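Local coordinates for type-iv like competence pilin ttha1218 (Thermus thermophilus, PDB 5G25), which is a pilin-like component of the natural competence machinery, probably assembling into a type IV-like pilus that takes part in DNA uptake, at residues A[43-48]-A[73-78]; A[49-53]-A[61-65]. One frame throughout, in Å; residues are numbered along the deposited sequence.

Contact 1: A[43-48]-A[73-78]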
loop_
_atom_site.group_PDB
_atom_site.type_symbol
_atom_site.label_atom_id
_atom_site.label_comp_id
_atom_site.label_asym_id
_atom_site.label_seq_id
_atom_site.Cartn_x
_atom_site.Cartn_y
_atom_site.Cartn_z
ATOM N N LYS A 43 2.343 -18.269 0.492
ATOM C CA LYS A 43 3.656 -17.860 0.992
ATOM C C LYS A 43 3.561 -16.727 2.011
ATOM O O LYS A 43 2.624 -15.928 1.983
ATOM C CB LYS A 43 4.544 -17.412 -0.167
ATOM C CG LYS A 43 4.687 -18.423 -1.293
ATOM C CD LYS A 43 5.201 -19.773 -0.802
ATOM C CE LYS A 43 5.542 -20.701 -1.964
ATOM N NZ LYS A 43 6.570 -20.106 -2.865
ATOM N N GLN A 44 4.558 -16.637 2.888
ATOM C CA GLN A 44 4.619 -15.551 3.847
ATOM C C GLN A 44 5.119 -14.281 3.167
ATOM O O GLN A 44 6.048 -14.311 2.359
ATOM C CB GLN A 44 5.532 -15.908 5.032
ATOM C CG GLN A 44 5.015 -15.405 6.378
ATOM C CD GLN A 44 3.687 -16.061 6.723
ATOM O OE1 GLN A 44 3.436 -17.210 6.333
ATOM N NE2 GLN A 44 2.815 -15.328 7.426
ATOM N N GLY A 45 4.508 -13.156 3.490
ATOM C CA GLY A 45 5.073 -11.895 3.065
ATOM C C GLY A 45 4.692 -10.781 3.989
ATOM O O GLY A 45 4.278 -11.005 5.105
ATOM N N THR A 46 4.777 -9.561 3.503
ATOM C CA THR A 46 4.556 -8.427 4.357
ATOM C C THR A 46 3.979 -7.255 3.565
ATOM O O THR A 46 4.229 -7.108 2.353
ATOM C CB THR A 46 5.890 -8.018 5.058
ATOM O OG1 THR A 46 5.612 -7.266 6.246
ATOM C CG2 THR A 46 6.739 -7.215 4.193
ATOM N N CYS A 47 3.224 -6.423 4.272
ATOM C CA CYS A 47 2.666 -5.220 3.716
ATOM C C CYS A 47 3.087 -4.077 4.596
ATOM O O CYS A 47 2.866 -4.112 5.800
ATOM C CB CYS A 47 1.139 -5.276 3.692
ATOM S SG CYS A 47 0.385 -3.985 2.637
ATOM N N THR A 48 3.656 -3.057 3.977
ATOM C CA THR A 48 4.019 -1.826 4.651
ATOM C C THR A 48 3.399 -0.637 3.897
ATOM O O THR A 48 3.515 -0.540 2.671
ATOM C CB THR A 48 5.549 -1.614 4.619
ATOM O OG1 THR A 48 6.228 -2.769 5.100
ATOM C CG2 THR A 48 5.928 -0.414 5.444
ATOM N N VAL A 73 2.442 2.020 -0.695
ATOM C CA VAL A 73 2.194 0.677 -0.223
ATOM C C VAL A 73 3.192 -0.237 -0.896
ATOM O O VAL A 73 3.311 -0.222 -2.123
ATOM C CB VAL A 73 0.757 0.245 -0.576
ATOM C CG1 VAL A 73 0.461 -1.148 -0.047
ATOM C CG2 VAL A 73 -0.253 1.237 -0.026
ATOM N N VAL A 74 3.942 -0.993 -0.083
ATOM C CA VAL A 74 4.878 -1.993 -0.580
ATOM C C VAL A 74 4.459 -3.380 -0.069
ATOM O O VAL A 74 4.475 -3.662 1.126
ATOM C CB VAL A 74 6.317 -1.681 -0.153
ATOM C CG1 VAL A 74 7.292 -2.669 -0.778
ATOM C CG2 VAL A 74 6.688 -0.261 -0.541
ATOM N N LEU A 75 4.058 -4.232 -0.997
ATOM C CA LEU A 75 3.722 -5.614 -0.717
ATOM C C LEU A 75 4.916 -6.469 -1.152
ATOM O O LEU A 75 5.412 -6.309 -2.280
ATOM C CB LEU A 75 2.479 -5.990 -1.537
ATOM C CG LEU A 75 1.389 -6.888 -0.986
ATOM C CD1 LEU A 75 1.079 -6.582 0.473
ATOM C CD2 LEU A 75 0.140 -6.702 -1.852
ATOM N N ARG A 76 5.376 -7.351 -0.261
ATOM C CA ARG A 76 6.537 -8.223 -0.514
ATOM C C ARG A 76 6.214 -9.644 -0.121
ATOM O O ARG A 76 5.811 -9.910 1.007
ATOM C CB ARG A 76 7.765 -7.781 0.288
ATOM C CG ARG A 76 8.428 -6.525 -0.245
ATOM C CD ARG A 76 9.759 -6.213 0.441
ATOM N NE ARG A 76 10.695 -5.485 -0.432
ATOM C CZ ARG A 76 11.032 -4.200 -0.294
ATOM N NH1 ARG A 76 10.516 -3.453 0.698
ATOM N NH2 ARG A 76 11.909 -3.657 -1.144
ATOM N N VAL A 77 6.387 -10.555 -1.065
ATOM C CA VAL A 77 6.197 -11.973 -0.823
ATOM C C VAL A 77 7.441 -12.648 -1.395
ATOM O O VAL A 77 7.652 -12.659 -2.611
ATOM C CB VAL A 77 4.907 -12.491 -1.492
ATOM C CG1 VAL A 77 4.712 -13.966 -1.197
ATOM C CG2 VAL A 77 3.705 -11.691 -1.008
ATOM N N GLU A 78 8.293 -13.146 -0.498
ATOM C CA GLU A 78 9.595 -13.693 -0.875
ATOM C C GLU A 78 10.378 -12.660 -1.667
ATOM O O GLU A 78 10.496 -11.518 -1.234
ATOM C CB GLU A 78 9.436 -15.023 -1.616
ATOM C CG GLU A 78 8.639 -16.039 -0.798
ATOM C CD GLU A 78 8.838 -17.483 -1.240
ATOM O OE1 GLU A 78 9.540 -17.721 -2.249
ATOM O OE2 GLU A 78 8.287 -18.385 -0.570
HETATM O O HOH W 1 8.544 -12.967 2.329
#
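V73 and C47 meet on the sheet face that also bears L75 and V77: V73 CG1 rests 3.9 Å from C47 SG, while the valine packs on M20 and L23 of helix 11-24. V74 and T48 are a hydrogen-bonded pair, V74 N giving T48 O a nearly straight bond of 2.8 Å and T48 N returning one to V74 O. L75 swings its CD1 methyl across to C47, whose SG, anti to the backbone N (chi1 -166°), lies 3.5 Å from it; CD1 is equally close to C47 CB, a tight fit. The same sulfur is joined to C34, so the disulfide packs against this leucine. R76 exchanges two backbone bonds with T46, the shorter from T46 N to R76 O at 2.7 Å, and its CB runs alongside T46 CG2. V77 sets CG1 against K43 CB at 3.6 Å and also packs on V12 and M16. E78 leaves the strand: a water bridges its N to Q44 O, and OE2 forms a salt bridge with K43 NZ at 3.3 Å, its hydrogen bond weak. This is antiparallel pairing in the pilin globular domain, its sheet packed on helix 11-24, probably the remainder of the long N-terminal pilin helix.

Contact 2: A[49-53]-A[61-65]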
loop_
_atom_site.group_PDB
_atom_site.type_symbol
_atom_site.label_atom_id
_atom_site.label_comp_id
_atom_site.label_asym_id
_atom_site.label_seq_id
_atom_site.Cartn_x
_atom_site.Cartn_y
_atom_site.Cartn_z
ATOM N N ALA A 49 2.790 0.266 4.664
ATOM C CA ALA A 49 2.166 1.472 4.177
ATOM C C ALA A 49 2.821 2.698 4.799
ATOM O O ALA A 49 2.708 2.936 5.987
ATOM C CB ALA A 49 0.676 1.464 4.503
ATOM N N ILE A 50 3.464 3.506 3.971
ATOM C CA ILE A 50 4.117 4.726 4.422
ATOM C C ILE A 50 3.215 5.929 4.142
ATOM O O ILE A 50 2.903 6.214 2.993
ATOM C CB ILE A 50 5.455 4.899 3.675
ATOM C CG1 ILE A 50 6.402 3.734 3.995
ATOM C CG2 ILE A 50 6.113 6.237 3.991
ATOM C CD1 ILE A 50 6.414 2.644 2.944
ATOM N N PRO A 51 2.828 6.673 5.183
ATOM C CA PRO A 51 2.035 7.881 4.893
ATOM C C PRO A 51 2.811 8.896 4.038
ATOM O O PRO A 51 4.011 9.102 4.265
ATOM C CB PRO A 51 1.759 8.458 6.283
ATOM C CG PRO A 51 2.915 7.999 7.116
ATOM C CD PRO A 51 3.266 6.623 6.589
ATOM N N CYS A 52 2.134 9.489 3.053
ATOM C CA CYS A 52 2.740 10.474 2.147
ATOM C C CYS A 52 1.933 11.758 2.115
ATOM O O CYS A 52 0.698 11.737 2.227
ATOM C CB CYS A 52 2.822 9.963 0.716
ATOM S SG CYS A 52 3.712 8.417 0.480
ATOM N N ASN A 53 2.636 12.877 1.969
ATOM C CA ASN A 53 1.969 14.113 1.636
ATOM C C ASN A 53 1.808 14.206 0.130
ATOM O O ASN A 53 2.522 13.548 -0.644
ATOM C CB ASN A 53 2.762 15.321 2.121
ATOM C CG ASN A 53 1.869 16.499 2.473
ATOM O OD1 ASN A 53 0.672 16.546 2.137
ATOM N ND2 ASN A 53 2.445 17.453 3.177
ATOM N N ALA A 61 5.505 13.367 -1.165
ATOM C CA ALA A 61 6.573 13.347 -0.173
ATOM C C ALA A 61 6.350 12.149 0.761
ATOM O O ALA A 61 5.395 12.136 1.535
ATOM C CB ALA A 61 6.577 14.653 0.612
ATOM N N CYS A 62 7.198 11.127 0.648
ATOM C CA CYS A 62 7.085 9.919 1.481
ATOM C C CYS A 62 8.398 9.672 2.245
ATOM O O CYS A 62 9.455 9.554 1.620
ATOM C CB CYS A 62 6.744 8.697 0.615
ATOM S SG CYS A 62 5.377 8.950 -0.572
ATOM N N PRO A 63 8.342 9.613 3.588
ATOM C CA PRO A 63 7.177 9.840 4.429
ATOM C C PRO A 63 6.789 11.309 4.472
ATOM O O PRO A 63 7.532 12.164 3.997
ATOM C CB PRO A 63 7.635 9.378 5.830
ATOM C CG PRO A 63 8.885 8.591 5.613
ATOM C CD PRO A 63 9.510 9.198 4.388
ATOM N N THR A 64 5.624 11.595 5.028
ATOM C CA THR A 64 5.151 12.956 5.097
ATOM C C THR A 64 5.742 13.645 6.300
ATOM O O THR A 64 5.942 13.020 7.338
ATOM C CB THR A 64 3.625 13.047 5.218
ATOM O OG1 THR A 64 3.248 14.426 5.219
ATOM C CG2 THR A 64 3.102 12.368 6.524
ATOM N N ALA A 65 6.003 14.940 6.149
ATOM C CA ALA A 65 6.314 15.799 7.279
ATOM C C ALA A 65 5.030 16.403 7.874
ATOM O O ALA A 65 5.085 17.064 8.910
ATOM C CB ALA A 65 7.265 16.899 6.847
HETATM O O HOH W 2 5.733 16.896 3.755
#
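Segments 49-53 and 61-65 meet through one antiparallel hydrogen-bonded pair, N53 with A61, in which N53 N reaches A61 O at 2.9 Å and A61 N lies above the plane of the N53 carbonyl it binds. Together they form the disulfide-bridged base of a beta hairpin between strands 43-54 and 60-61, on the surface of the pilin domain. Next to the pair, C52 and C62 are joined SG to SG at 2.0 Å; each sulfur stands beside its own backbone N (chi1 -57° and -48°), and the C-S-S-C torsion is 111°. Beyond C62 a cis peptide leads into P63 and the strand pairing gives way to a bend. There P51 O receives a weak, bent bond from T64 N at 3.1 Å, with P63 CA also close to this oxygen as a CA-H...O contact. I50 lays its CG2 branch against the proline, 3.9 Å from P63 CB, while P51 CB touches the T64 methyl. N53 ND2 is linked weakly through a water to A65 N. T64 OG1 stands anti to its backbone N and is hydrogen-bonded to G66 N and D67 O, just beyond the segment; T64 OG1 lies 3.3 Å from N53 CB.

Overall arrangement
Contacts 1 and 2 follow one another along strand 43-54, their centres about 19 Å apart, and beyond adjoining in sequence they do not touch. Contact 2 is nested inside the chain loop that contact 1 closes. Strand 70-77 is the shared neighbour: it pairs with 43-48 in contact 1, and its Q72 bonds to the backbone of I50 and touches both cysteines of contact 2. The two differ in depth: contact 1 turns one face to helix 11-24, whereas contact 2 is a surface feature. Contact 1 holds half of a disulfide, C47 of C34-C47, which ties strand 43-54 to the chain just after helix 30-33; contact 2 holds all of C52-C62, near the strand's other end.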